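Long-range contacts in pyruvate formate-lyase 2 (PDB 2F3O), which is of unknown physiological function but belongs to the glycyl radical enzymes and probably has lyase activity: residues 123-128 / 503-509; 509-515 / 526-530; 79-84 / 115-120; 143-149 / 440-445; 517-521 / 531-535. One frame throughout, in Å; residues are numbered along the deposited sequence.

Contact 1: residues 123-128 / 503-509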
# COMPACT_ATOMS: atom_id res chain seq x y z
N THR A 123 -22.42 -23.04 -11.68
CA THR A 123 -22.02 -23.37 -10.32
C THR A 123 -20.62 -22.87 -10.01
O THR A 123 -19.89 -22.48 -10.91
CB THR A 123 -21.99 -24.90 -10.06
OG1 THR A 123 -20.93 -25.51 -10.81
CG2 THR A 123 -23.31 -25.56 -10.40
N ILE A 124 -20.26 -22.94 -8.73
CA ILE A 124 -18.91 -22.65 -8.26
C ILE A 124 -17.92 -23.55 -8.97
O ILE A 124 -16.91 -23.07 -9.47
CB ILE A 124 -18.81 -22.80 -6.72
CG1 ILE A 124 -19.77 -21.84 -6.05
CG2 ILE A 124 -17.39 -22.56 -6.23
CD1 ILE A 124 -19.76 -21.87 -4.57
N GLU A 125 -18.23 -24.83 -9.06
CA GLU A 125 -17.36 -25.81 -9.72
C GLU A 125 -17.10 -25.52 -11.22
O GLU A 125 -15.99 -25.73 -11.72
CB GLU A 125 -17.89 -27.22 -9.48
CG GLU A 125 -17.74 -28.20 -10.64
CD GLU A 125 -17.62 -29.63 -10.14
OE1 GLU A 125 -17.74 -29.81 -8.91
OE2 GLU A 125 -17.38 -30.55 -10.97
N ALA A 126 -18.12 -24.98 -11.90
CA ALA A 126 -17.98 -24.57 -13.29
C ALA A 126 -16.94 -23.45 -13.50
O ALA A 126 -16.23 -23.45 -14.50
CB ALA A 126 -19.31 -24.15 -13.84
N PHE A 127 -16.86 -22.51 -12.56
CA PHE A 127 -15.81 -21.48 -12.54
C PHE A 127 -14.45 -22.08 -12.32
O PHE A 127 -13.52 -21.78 -13.03
CB PHE A 127 -16.07 -20.43 -11.45
CG PHE A 127 -15.21 -19.19 -11.56
CD1 PHE A 127 -15.71 -18.04 -12.13
CD2 PHE A 127 -13.89 -19.18 -11.09
CE1 PHE A 127 -14.94 -16.91 -12.21
CE2 PHE A 127 -13.11 -18.06 -11.19
CZ PHE A 127 -13.63 -16.92 -11.75
N ALA A 128 -14.33 -22.93 -11.31
CA ALA A 128 -13.04 -23.46 -10.97
C ALA A 128 -12.48 -24.51 -11.92
O ALA A 128 -11.27 -24.63 -12.02
CB ALA A 128 -13.08 -24.01 -9.62
N TYR A 503 -11.36 -18.10 -4.86
CA TYR A 503 -11.52 -17.12 -5.90
C TYR A 503 -12.87 -17.37 -6.59
O TYR A 503 -13.62 -16.43 -6.88
CB TYR A 503 -10.34 -17.26 -6.83
CG TYR A 503 -10.39 -16.47 -8.10
CD1 TYR A 503 -10.71 -15.11 -8.12
CD2 TYR A 503 -10.02 -17.07 -9.30
CE1 TYR A 503 -10.71 -14.40 -9.30
CE2 TYR A 503 -10.02 -16.37 -10.48
CZ TYR A 503 -10.36 -15.04 -10.49
OH TYR A 503 -10.34 -14.36 -11.70
N ALA A 504 -13.19 -18.65 -6.80
CA ALA A 504 -14.44 -19.04 -7.47
C ALA A 504 -15.67 -18.63 -6.68
O ALA A 504 -16.65 -18.17 -7.27
CB ALA A 504 -14.46 -20.53 -7.74
N ASN A 505 -15.61 -18.80 -5.36
CA ASN A 505 -16.68 -18.36 -4.48
C ASN A 505 -16.84 -16.85 -4.57
O ASN A 505 -17.92 -16.36 -4.81
CB ASN A 505 -16.41 -18.77 -3.05
CG ASN A 505 -16.99 -20.14 -2.71
OD1 ASN A 505 -18.09 -20.23 -2.13
ND2 ASN A 505 -16.25 -21.22 -3.04
N ALA A 506 -15.73 -16.12 -4.44
CA ALA A 506 -15.74 -14.66 -4.54
C ALA A 506 -16.38 -14.16 -5.82
O ALA A 506 -16.98 -13.09 -5.84
CB ALA A 506 -14.33 -14.11 -4.42
N GLU A 507 -16.27 -14.95 -6.88
CA GLU A 507 -16.76 -14.51 -8.16
C GLU A 507 -18.19 -14.89 -8.45
O GLU A 507 -18.90 -14.10 -9.05
CB GLU A 507 -15.87 -15.02 -9.27
CG GLU A 507 -14.54 -14.33 -9.31
CD GLU A 507 -14.66 -12.85 -9.61
OE1 GLU A 507 -15.19 -12.49 -10.68
OE2 GLU A 507 -14.21 -12.04 -8.76
N VAL A 508 -18.62 -16.09 -8.05
CA VAL A 508 -19.97 -16.55 -8.43
C VAL A 508 -20.95 -16.71 -7.27
O VAL A 508 -22.14 -16.93 -7.48
CB VAL A 508 -19.96 -17.85 -9.29
CG1 VAL A 508 -18.70 -17.94 -10.14
CG2 VAL A 508 -20.09 -19.08 -8.42
N LYS A 509 -20.45 -16.59 -6.06
CA LYS A 509 -21.25 -16.74 -4.86
C LYS A 509 -20.69 -15.83 -3.76
O LYS A 509 -20.15 -16.30 -2.74
CB LYS A 509 -21.23 -18.22 -4.44
CG LYS A 509 -21.95 -18.63 -3.14
CD LYS A 509 -23.41 -18.61 -3.30
CE LYS A 509 -24.06 -19.14 -2.06
NZ LYS A 509 -25.39 -18.48 -1.90

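Contact 2: residues 509-515 / 526-530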
# COMPACT_ATOMS: atom_id res chain seq x y z
N LYS A 509 -20.45 -16.59 -6.06
CA LYS A 509 -21.25 -16.74 -4.86
C LYS A 509 -20.69 -15.83 -3.76
O LYS A 509 -20.15 -16.30 -2.74
CB LYS A 509 -21.23 -18.22 -4.44
CG LYS A 509 -21.95 -18.63 -3.14
CD LYS A 509 -23.41 -18.61 -3.30
CE LYS A 509 -24.06 -19.14 -2.06
NZ LYS A 509 -25.39 -18.48 -1.90
N PRO A 510 -20.79 -14.51 -3.96
CA PRO A 510 -20.54 -13.69 -2.78
C PRO A 510 -21.76 -13.78 -1.83
O PRO A 510 -22.87 -14.12 -2.27
CB PRO A 510 -20.35 -12.28 -3.34
CG PRO A 510 -21.10 -12.27 -4.63
CD PRO A 510 -21.12 -13.69 -5.15
N THR A 511 -21.54 -13.56 -0.54
CA THR A 511 -22.59 -13.78 0.44
C THR A 511 -22.82 -12.57 1.34
O THR A 511 -22.32 -12.53 2.46
CB THR A 511 -22.28 -15.02 1.28
OG1 THR A 511 -20.97 -14.89 1.87
CG2 THR A 511 -22.31 -16.29 0.41
N PRO A 512 -23.56 -11.58 0.83
CA PRO A 512 -23.74 -10.26 1.45
C PRO A 512 -24.36 -10.22 2.84
O PRO A 512 -23.95 -9.39 3.64
CB PRO A 512 -24.67 -9.53 0.48
CG PRO A 512 -24.59 -10.28 -0.78
CD PRO A 512 -24.29 -11.68 -0.45
N LEU A 513 -25.34 -11.05 3.14
CA LEU A 513 -25.90 -11.02 4.50
C LEU A 513 -24.87 -11.46 5.54
O LEU A 513 -24.66 -10.74 6.54
CB LEU A 513 -27.19 -11.85 4.62
CG LEU A 513 -27.83 -11.92 6.01
CD1 LEU A 513 -28.24 -10.55 6.49
CD2 LEU A 513 -29.02 -12.87 6.01
N LEU A 514 -24.21 -12.59 5.26
CA LEU A 514 -23.12 -13.11 6.07
C LEU A 514 -22.02 -12.08 6.24
O LEU A 514 -21.48 -11.93 7.34
CB LEU A 514 -22.56 -14.38 5.44
CG LEU A 514 -21.39 -15.03 6.18
CD1 LEU A 514 -21.81 -15.41 7.59
CD2 LEU A 514 -20.84 -16.22 5.42
N SER A 515 -21.71 -11.36 5.17
CA SER A 515 -20.76 -10.25 5.26
C SER A 515 -21.12 -9.21 6.31
O SER A 515 -20.24 -8.72 6.99
CB SER A 515 -20.62 -9.55 3.91
OG SER A 515 -19.88 -10.36 3.04
N VAL A 526 -16.21 -4.52 1.72
CA VAL A 526 -15.82 -5.69 0.91
C VAL A 526 -16.49 -6.93 1.44
O VAL A 526 -16.62 -7.10 2.65
CB VAL A 526 -14.25 -5.84 0.75
CG1 VAL A 526 -13.51 -5.00 1.74
CG2 VAL A 526 -13.80 -7.26 0.82
N ASP A 527 -17.00 -7.76 0.53
CA ASP A 527 -17.63 -9.02 0.90
C ASP A 527 -16.67 -9.98 1.62
O ASP A 527 -15.48 -10.00 1.35
CB ASP A 527 -18.20 -9.72 -0.34
CG ASP A 527 -19.11 -10.88 0.01
OD1 ASP A 527 -20.26 -10.63 0.44
OD2 ASP A 527 -18.69 -12.05 -0.13
N VAL A 528 -17.22 -10.78 2.53
CA VAL A 528 -16.52 -11.85 3.22
C VAL A 528 -15.75 -12.87 2.34
O VAL A 528 -14.67 -13.32 2.72
CB VAL A 528 -17.48 -12.55 4.19
CG1 VAL A 528 -18.29 -13.63 3.52
CG2 VAL A 528 -16.71 -13.07 5.41
N SER A 529 -16.27 -13.19 1.16
CA SER A 529 -15.64 -14.17 0.33
C SER A 529 -14.48 -13.56 -0.45
O SER A 529 -13.73 -14.26 -1.14
CB SER A 529 -16.66 -14.74 -0.63
OG SER A 529 -17.05 -13.75 -1.54
N ARG A 530 -14.34 -12.25 -0.33
CA ARG A 530 -13.29 -11.53 -1.01
C ARG A 530 -12.21 -11.15 0.03
O ARG A 530 -11.12 -10.69 -0.30
CB ARG A 530 -13.91 -10.32 -1.72
CG ARG A 530 -12.97 -9.37 -2.41
CD ARG A 530 -12.52 -9.88 -3.76
NE ARG A 530 -13.63 -9.95 -4.70
CZ ARG A 530 -13.50 -10.37 -5.95
NH1 ARG A 530 -12.31 -10.77 -6.42
NH2 ARG A 530 -14.57 -10.39 -6.75

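Contact 3: residues 79-84 / 115-120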
# COMPACT_ATOMS: atom_id res chain seq x y z
N PRO A 79 -28.24 -25.23 -5.40
CA PRO A 79 -27.77 -25.67 -6.72
C PRO A 79 -26.59 -24.85 -7.25
O PRO A 79 -25.90 -25.29 -8.16
CB PRO A 79 -29.00 -25.46 -7.62
CG PRO A 79 -29.76 -24.36 -6.96
CD PRO A 79 -29.57 -24.59 -5.49
N GLU A 80 -26.36 -23.68 -6.66
CA GLU A 80 -25.22 -22.85 -7.01
C GLU A 80 -23.94 -23.50 -6.47
O GLU A 80 -22.85 -23.33 -7.02
CB GLU A 80 -25.40 -21.40 -6.50
CG GLU A 80 -25.32 -21.21 -4.99
CD GLU A 80 -26.66 -21.26 -4.26
OE1 GLU A 80 -26.89 -20.37 -3.41
OE2 GLU A 80 -27.49 -22.16 -4.51
N GLY A 81 -24.10 -24.28 -5.41
CA GLY A 81 -22.99 -25.03 -4.86
C GLY A 81 -23.06 -26.47 -5.29
O GLY A 81 -22.68 -26.82 -6.42
N VAL A 82 -23.55 -27.33 -4.41
CA VAL A 82 -23.43 -28.76 -4.65
C VAL A 82 -24.78 -29.50 -4.64
O VAL A 82 -24.85 -30.73 -4.61
CB VAL A 82 -22.29 -29.36 -3.76
CG1 VAL A 82 -22.82 -30.08 -2.50
CG2 VAL A 82 -21.39 -30.25 -4.58
N GLY A 83 -25.86 -28.73 -4.74
CA GLY A 83 -27.21 -29.29 -4.74
C GLY A 83 -27.60 -30.12 -5.96
O GLY A 83 -28.57 -30.86 -5.90
N LEU A 84 -26.86 -30.00 -7.06
CA LEU A 84 -27.16 -30.81 -8.24
C LEU A 84 -26.66 -32.24 -8.07
O LEU A 84 -27.04 -33.12 -8.85
CB LEU A 84 -26.57 -30.22 -9.53
CG LEU A 84 -27.06 -28.93 -10.19
CD1 LEU A 84 -26.92 -29.02 -11.71
CD2 LEU A 84 -28.49 -28.56 -9.81
N ILE A 115 -34.76 -26.86 -12.48
CA ILE A 115 -33.59 -26.46 -11.68
C ILE A 115 -32.28 -26.95 -12.28
O ILE A 115 -31.44 -26.15 -12.65
CB ILE A 115 -33.69 -26.96 -10.23
CG1 ILE A 115 -34.89 -26.34 -9.53
CG2 ILE A 115 -32.44 -26.64 -9.45
CD1 ILE A 115 -35.01 -24.85 -9.70
N ALA A 116 -32.13 -28.27 -12.40
CA ALA A 116 -30.92 -28.89 -12.96
C ALA A 116 -30.45 -28.48 -14.38
O ALA A 116 -29.23 -28.46 -14.61
CB ALA A 116 -31.00 -30.41 -12.87
N PRO A 117 -31.36 -28.17 -15.33
CA PRO A 117 -30.73 -27.65 -16.55
C PRO A 117 -30.28 -26.19 -16.46
O PRO A 117 -29.39 -25.80 -17.20
CB PRO A 117 -31.82 -27.83 -17.63
CG PRO A 117 -32.96 -28.54 -16.98
CD PRO A 117 -32.82 -28.28 -15.50
N TYR A 118 -30.88 -25.38 -15.58
CA TYR A 118 -30.45 -23.99 -15.42
C TYR A 118 -29.09 -23.88 -14.73
O TYR A 118 -28.17 -23.23 -15.23
CB TYR A 118 -31.49 -23.16 -14.65
CG TYR A 118 -31.14 -21.69 -14.51
CD1 TYR A 118 -31.33 -20.82 -15.56
CD2 TYR A 118 -30.64 -21.18 -13.32
CE1 TYR A 118 -31.01 -19.48 -15.45
CE2 TYR A 118 -30.32 -19.84 -13.19
CZ TYR A 118 -30.51 -18.99 -14.26
OH TYR A 118 -30.17 -17.65 -14.15
N TRP A 119 -28.95 -24.55 -13.59
CA TRP A 119 -27.76 -24.42 -12.78
C TRP A 119 -26.56 -25.21 -13.28
O TRP A 119 -25.44 -24.96 -12.88
CB TRP A 119 -28.09 -24.75 -11.34
CG TRP A 119 -28.83 -23.65 -10.74
CD1 TRP A 119 -30.17 -23.60 -10.50
CD2 TRP A 119 -28.30 -22.38 -10.35
NE1 TRP A 119 -30.51 -22.38 -9.96
CE2 TRP A 119 -29.37 -21.61 -9.86
CE3 TRP A 119 -27.02 -21.82 -10.34
CZ2 TRP A 119 -29.21 -20.32 -9.38
CZ3 TRP A 119 -26.85 -20.54 -9.87
CH2 TRP A 119 -27.94 -19.80 -9.40
N GLN A 120 -26.81 -26.18 -14.15
CA GLN A 120 -25.76 -26.82 -14.92
C GLN A 120 -24.87 -25.73 -15.46
O GLN A 120 -25.36 -24.80 -16.12
CB GLN A 120 -26.40 -27.55 -16.11
CG GLN A 120 -25.52 -28.61 -16.74
CD GLN A 120 -25.11 -29.67 -15.74
OE1 GLN A 120 -25.91 -30.13 -14.91
NE2 GLN A 120 -23.84 -30.08 -15.82

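Contact 4: residues 143-149 / 440-445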
# COMPACT_ATOMS: atom_id res chain seq x y z
N SER A 143 -9.79 -40.68 -3.22
CA SER A 143 -8.72 -41.40 -2.55
C SER A 143 -7.70 -40.54 -1.80
O SER A 143 -7.07 -41.02 -0.86
CB SER A 143 -7.98 -42.25 -3.57
OG SER A 143 -7.70 -41.50 -4.73
N VAL A 144 -7.53 -39.29 -2.23
CA VAL A 144 -6.44 -38.46 -1.68
C VAL A 144 -6.91 -37.28 -0.79
O VAL A 144 -6.38 -37.04 0.29
CB VAL A 144 -5.35 -38.13 -2.77
CG1 VAL A 144 -5.99 -37.61 -4.03
CG2 VAL A 144 -4.28 -37.19 -2.25
N PHE A 145 -7.92 -36.55 -1.24
CA PHE A 145 -8.48 -35.47 -0.42
C PHE A 145 -9.92 -35.19 -0.80
O PHE A 145 -10.35 -35.51 -1.91
CB PHE A 145 -7.64 -34.17 -0.54
CG PHE A 145 -7.23 -33.81 -1.95
CD1 PHE A 145 -8.13 -33.23 -2.84
CD2 PHE A 145 -5.94 -34.01 -2.38
CE1 PHE A 145 -7.76 -32.91 -4.14
CE2 PHE A 145 -5.55 -33.68 -3.68
CZ PHE A 145 -6.46 -33.13 -4.54
N VAL A 146 -10.66 -34.55 0.09
CA VAL A 146 -11.88 -33.88 -0.39
C VAL A 146 -11.82 -32.37 -0.17
O VAL A 146 -11.31 -31.90 0.84
CB VAL A 146 -13.22 -34.59 0.06
CG1 VAL A 146 -13.00 -35.47 1.27
CG2 VAL A 146 -14.35 -33.60 0.27
N LEU A 147 -12.31 -31.63 -1.16
CA LEU A 147 -12.35 -30.17 -1.15
C LEU A 147 -13.81 -29.72 -1.03
O LEU A 147 -14.59 -29.89 -1.96
CB LEU A 147 -11.80 -29.66 -2.48
CG LEU A 147 -10.34 -29.22 -2.69
CD1 LEU A 147 -9.40 -29.81 -1.69
CD2 LEU A 147 -9.92 -29.55 -4.12
N THR A 148 -14.17 -29.13 0.09
CA THR A 148 -15.58 -28.84 0.32
C THR A 148 -16.04 -27.50 -0.19
O THR A 148 -17.22 -27.24 -0.19
CB THR A 148 -15.90 -28.79 1.78
OG1 THR A 148 -15.40 -27.56 2.29
CG2 THR A 148 -15.27 -29.95 2.50
N GLU A 149 -15.13 -26.64 -0.62
CA GLU A 149 -15.54 -25.29 -1.04
C GLU A 149 -16.25 -25.24 -2.37
O GLU A 149 -16.64 -24.18 -2.82
CB GLU A 149 -14.36 -24.32 -1.03
CG GLU A 149 -13.84 -24.05 0.36
CD GLU A 149 -12.48 -23.38 0.34
OE1 GLU A 149 -12.21 -22.56 1.23
OE2 GLU A 149 -11.69 -23.67 -0.57
N ASP A 440 -13.64 -25.96 7.41
CA ASP A 440 -13.51 -27.30 6.86
C ASP A 440 -13.34 -27.22 5.37
O ASP A 440 -14.17 -27.72 4.63
CB ASP A 440 -14.74 -28.16 7.17
CG ASP A 440 -14.43 -29.65 7.14
OD1 ASP A 440 -13.24 -30.01 7.12
OD2 ASP A 440 -15.37 -30.47 7.12
N ALA A 441 -12.26 -26.58 4.93
CA ALA A 441 -12.13 -26.29 3.52
C ALA A 441 -11.63 -27.50 2.76
O ALA A 441 -11.99 -27.70 1.59
CB ALA A 441 -11.24 -25.13 3.30
N ALA A 442 -10.80 -28.29 3.43
CA ALA A 442 -10.40 -29.61 2.93
C ALA A 442 -10.12 -30.59 4.03
O ALA A 442 -9.90 -30.22 5.19
CB ALA A 442 -9.19 -29.51 2.02
N LEU A 443 -10.15 -31.86 3.64
CA LEU A 443 -9.72 -32.99 4.49
C LEU A 443 -8.71 -33.80 3.68
O LEU A 443 -8.95 -34.12 2.52
CB LEU A 443 -10.95 -33.84 4.86
CG LEU A 443 -12.01 -33.12 5.72
CD1 LEU A 443 -13.36 -33.04 5.01
CD2 LEU A 443 -12.12 -33.72 7.11
N ILE A 444 -7.56 -34.10 4.26
CA ILE A 444 -6.50 -34.76 3.51
C ILE A 444 -6.14 -36.14 4.04
O ILE A 444 -5.87 -36.31 5.24
CB ILE A 444 -5.24 -33.89 3.51
CG1 ILE A 444 -5.49 -32.62 2.72
CG2 ILE A 444 -4.05 -34.65 2.94
CD1 ILE A 444 -4.48 -31.55 3.01
N ASN A 445 -6.14 -37.12 3.15
CA ASN A 445 -5.72 -38.47 3.47
C ASN A 445 -4.22 -38.54 3.51
O ASN A 445 -3.59 -38.73 2.46
CB ASN A 445 -6.23 -39.43 2.39
CG ASN A 445 -5.99 -40.87 2.72
OD1 ASN A 445 -5.53 -41.21 3.83
ND2 ASN A 445 -6.29 -41.76 1.77

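Contact 5: residues 517-521 / 531-535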
# COMPACT_ATOMS: atom_id res chain seq x y z
N CYS A 517 -22.44 -9.75 9.01
CA CYS A 517 -22.23 -10.41 10.28
C CYS A 517 -20.79 -10.74 10.58
O CYS A 517 -20.55 -11.42 11.57
CB CYS A 517 -22.96 -11.74 10.32
SG CYS A 517 -24.62 -11.75 9.72
N VAL A 518 -19.84 -10.38 9.72
CA VAL A 518 -18.45 -10.71 10.02
C VAL A 518 -17.58 -9.48 9.97
O VAL A 518 -17.46 -8.82 8.95
CB VAL A 518 -17.86 -11.82 9.11
CG1 VAL A 518 -16.41 -12.12 9.50
CG2 VAL A 518 -18.70 -13.09 9.17
N GLU A 519 -16.94 -9.17 11.09
CA GLU A 519 -16.41 -7.84 11.27
C GLU A 519 -15.22 -7.49 10.40
O GLU A 519 -14.43 -8.33 9.98
CB GLU A 519 -16.13 -7.52 12.73
CG GLU A 519 -16.86 -6.29 13.21
CD GLU A 519 -16.62 -6.02 14.68
OE1 GLU A 519 -16.41 -4.84 15.06
OE2 GLU A 519 -16.63 -6.99 15.46
N ASP A 520 -15.16 -6.17 10.19
CA ASP A 520 -14.46 -5.44 9.14
C ASP A 520 -15.15 -5.44 7.76
O ASP A 520 -15.01 -4.49 7.03
CB ASP A 520 -12.95 -5.71 9.13
CG ASP A 520 -12.26 -5.24 10.41
OD1 ASP A 520 -12.97 -4.89 11.37
OD2 ASP A 520 -11.02 -5.20 10.45
N CYS A 521 -15.95 -6.46 7.43
CA CYS A 521 -16.57 -6.53 6.09
C CYS A 521 -17.42 -5.36 5.71
O CYS A 521 -17.19 -4.74 4.67
CB CYS A 521 -17.45 -7.75 5.93
SG CYS A 521 -16.58 -9.27 5.70
N GLY A 531 -12.51 -11.37 1.31
CA GLY A 531 -11.50 -11.21 2.31
C GLY A 531 -11.66 -10.08 3.29
O GLY A 531 -10.73 -9.76 3.99
N GLY A 532 -12.84 -9.48 3.37
CA GLY A 532 -13.08 -8.36 4.28
C GLY A 532 -12.98 -8.62 5.78
O GLY A 532 -12.98 -7.67 6.55
N ALA A 533 -12.89 -9.89 6.20
CA ALA A 533 -12.80 -10.21 7.63
C ALA A 533 -11.44 -9.80 8.16
O ALA A 533 -10.51 -9.74 7.37
CB ALA A 533 -13.00 -11.66 7.84
N ARG A 534 -11.31 -9.48 9.46
CA ARG A 534 -10.00 -9.03 9.99
C ARG A 534 -8.96 -10.15 9.87
O ARG A 534 -7.90 -9.95 9.27
CB ARG A 534 -10.09 -8.49 11.43
CG ARG A 534 -8.93 -7.55 11.82
CD ARG A 534 -8.51 -7.75 13.30
NE ARG A 534 -7.49 -6.80 13.82
CZ ARG A 534 -6.14 -6.96 13.81
NH1 ARG A 534 -5.35 -6.02 14.35
NH2 ARG A 534 -5.56 -8.04 13.26
N TYR A 535 -9.29 -11.33 10.39
CA TYR A 535 -8.44 -12.50 10.19
C TYR A 535 -9.01 -13.35 9.06
O TYR A 535 -10.21 -13.54 9.00
CB TYR A 535 -8.36 -13.32 11.47
CG TYR A 535 -7.83 -12.58 12.69
CD1 TYR A 535 -8.69 -12.05 13.65
CD2 TYR A 535 -6.45 -12.44 12.91
CE1 TYR A 535 -8.22 -11.41 14.77
CE2 TYR A 535 -5.96 -11.79 14.03
CZ TYR A 535 -6.85 -11.27 14.95
OH TYR A 535 -6.38 -10.62 16.08

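Contact 1: residues 123-128 / 503-509
Phe127 is the knob in a knob-into-hole contact between helix 124-128 and the C-terminal end of helix 477-508: Tyr503, Ala504, Glu507 and Val508 surround its side chain. The short helix axes approach to 8.8 Å, with their N-to-C directions 121° apart. With CG anti to the backbone N (chi1 -168°), the phenyl group projects to the neighbouring helix and meets Tyr503 in a T-shaped stack. Phe127 supplies the edge and Tyr503 the face, the centroids lying 5.2 Å apart and the planes at 84°. The other three residues of the hole approach the phenyl ring at a slant, with Ala504 CB 3.7 Å from Phe127 CD2 and the aliphatic part of Glu507 beside CE1 and CZ. The carboxylate of Glu507 turns to a salt bridge with Arg530, while the Tyr503 hydroxyl bonds to Ser194 of the second subunit, so this packing borders a subunit interface. One turn earlier, Ile124 packs beside Val508: its CG1 lies 3.7 Å from Val508 CG2, and CG2 rests on Ala504. Thr123 N-caps the shorter helix through OG1, which accepts from Ala126 N. The Asn505 amide, whose ND2 bonds Leu501 O, has its OD1 3.4 Å from Ile124 CD1.

Contact 2: residues 509-515 / 526-530
The hydroxyl of Ser515 meets Asp527 almost perpendicular to the carboxylate: OG gives its hydrogen to OD1 over 2.6 Å, from 77° out of the carboxylate plane. The same hydroxyl accepts from Val528 N, so Ser515 OG relays between side chain and main chain in 526-530. OD2, the other carboxylate oxygen, takes three donors. Thr511 N reaches it on the syn side over 3.3 Å, Ser529 OG on the anti side over 2.8 Å, and Ser529 N from above the plane over 3.0 Å. The bond from Ser529 N closes an Asx turn. A chi1 of -168° turns the Asp527 carboxylate away from its own backbone N and across to the turn before helix 512-516, which lets it serve both segments. Carbon atoms pack round the polar centre: Pro510 CB lies 3.6 Å from Asp527 OD2, and Val528 CG1 meets Leu514 CD2 and the Thr511 hydroxyl. Glu267 of helix 250-267 binds the backbone N of Leu513 and Leu514 and so also holds the start of helix 512-516. With four hydrogen bonds to its two oxygens, the buried carboxylate is probably stabilised as an anion, and it ties the start of helix 512-516 to the loop after helix 521-524.

Contact 3: residues 79-84 / 115-120
Glu80, whose CB lies against the six-membered ring of Trp119, has its OE1 gripped by two cations, Lys509 and Arg23, both in salt bridges. That double grip probably favours the charged carboxylate, and it fixes the outer part of a side chain whose inner part packs on the indole: Glu80 CB is 3.8 Å from Trp119 CZ3. No hydrogen bond joins the two segments themselves, and the rest of the contact is mostly apolar. Pro79 lies over the same face of Trp119 as the backbone N of Glu80. Its CG stands 3.7 Å from the centroid of the five-membered ring and only 15° off the ring normal, a CH-pi contact, while CB rests 3.6 Å from Trp119 CG. The opposite face of the indole is met by Tyr118 CD2, and the rotation of the ring is further set by the hydrogen bond of NE1 to Thr28 of helix 22-34. Leu84 approaches Trp119 at about a right angle and spreads its two methyls: CD2 turns to Trp119 CB and Ala116, and CD1 touches Gln120 OE1 at 3.5 Å. Ile115 CG2 also touches Pro79, 4.1 Å from CB. Together these groups form a junction built on a proline-tryptophan CH-pi contact, which joins the loop and first turn of helix 83-87 to the C-terminal turn of helix 105-119.

Contact 4: residues 143-149 / 440-445
In Asn445 a chi1 of -173° swings the amide back along the neighbouring chain until ND2 bonds Ser143 O at 2.8 Å, with the acceptor close to the plane of the amide. At the other end of the contact Thr148 has OG1 lodged between its backbone N and carbonyl carbon (chi1 75°), and the hydroxyl donates to Asp440 O over 2.6 Å. Between these two side-chain clasps the backbones form an antiparallel ladder, the strand directions 172° apart. Val146 and Leu443 are the hydrogen-bonded pair: Val146 N reaches Leu443 O, and Leu443 N reaches Val146 O, each at 3.0 Å. Asn445 N to Val144 O and Thr148 N to Ala441 O extend the ladder at both ends. Strand 145-147 is thereby the outermost member, within this chain, of a mixed sheet. The parallel strands 435-445, 535-543 and 624-628 are consistent with part of one half of the ten-stranded alpha/beta barrel of glycyl radical enzymes, with 145-147 added antiparallel at the edge. Phe145, Leu147, Ala442 and Ile444 share one face. There Leu147 CD1 packs 3.7 Å from Ala442 CB, Phe145 CB leans on Ile444 CG1, and helices 133-140 and 477-508 cover the row. Val146 and Leu443 occupy the other face. Past Thr148, the extended Glu149 brings OE1 to 3.4 Å from Ala441 CB, while its two carboxylate oxygens bond Ser438 and Ser498. Asp440 binds Gln541 through OD1 and, through OD2, a glycerol molecule probably from the crystallisation liquor.

Contact 5: residues 517-521 / 531-535
Asp520 and Arg534 lie side by side and point the same way, yet it is the aliphatic root of the arginine that meets the carboxylate: Asp520 OD2 is 3.4 Å from Arg534 CG. Asp520 holds its CG beside the backbone N (chi1 -64°), whereas the Arg534 chain starts out away from its N and then bends at chi2, which leads the guanidinium past the acid. Its NE remains 5.1 Å from Asp520 OD2. Asp520 occupies a type II beta turn running from Val518 to Cys521 and closed by Cys521 N to Val518 O. Cys521 SG lies against the Gly532-Ala533 peptide, 3.8 Å from Ala533 N. Val518 extends CG1 to Ala533 CB at 3.8 Å. The main chains touch at Glu519 O, which receives a CA-H...O contact from Ala533 at 3.4 Å and a weak hydrogen bond from Arg534 N. Since the polar links across the contact are weak, the turn before helix 521-524 is held to the entrance of strand 535-543 chiefly by close fit. Asp520 forms no salt bridge with Arg534, but its opposite charge may temper the closeness of two like charges, those of Arg534 and of Arg534 of the third subunit.

How the contacts relate
Contacts 1, 2 and 3 meet at Lys509, which contacts 1 and 2 share and whose NZ forms a 2.9 Å salt bridge with Glu80 OE1 of contact 3. Contacts 1 and 2 are also joined by Glu507 OE2 and Arg530 NH2 at 2.6 Å, and contacts 1 and 3 by a probable hydrogen bond from Ile124 N to Glu80 O. Contact 4 is nested in the chain loop closed by contact 1 and touches it where Asn505 ND2 meets Glu149 O. The segments of contacts 2 and 5 alternate along the chain, and their centres lie about 9 Å apart. A glycerol bonds Asp440 of contact 4; the side chains of Asn505 and Leu514 are each about 14 Å from a bound glycerol.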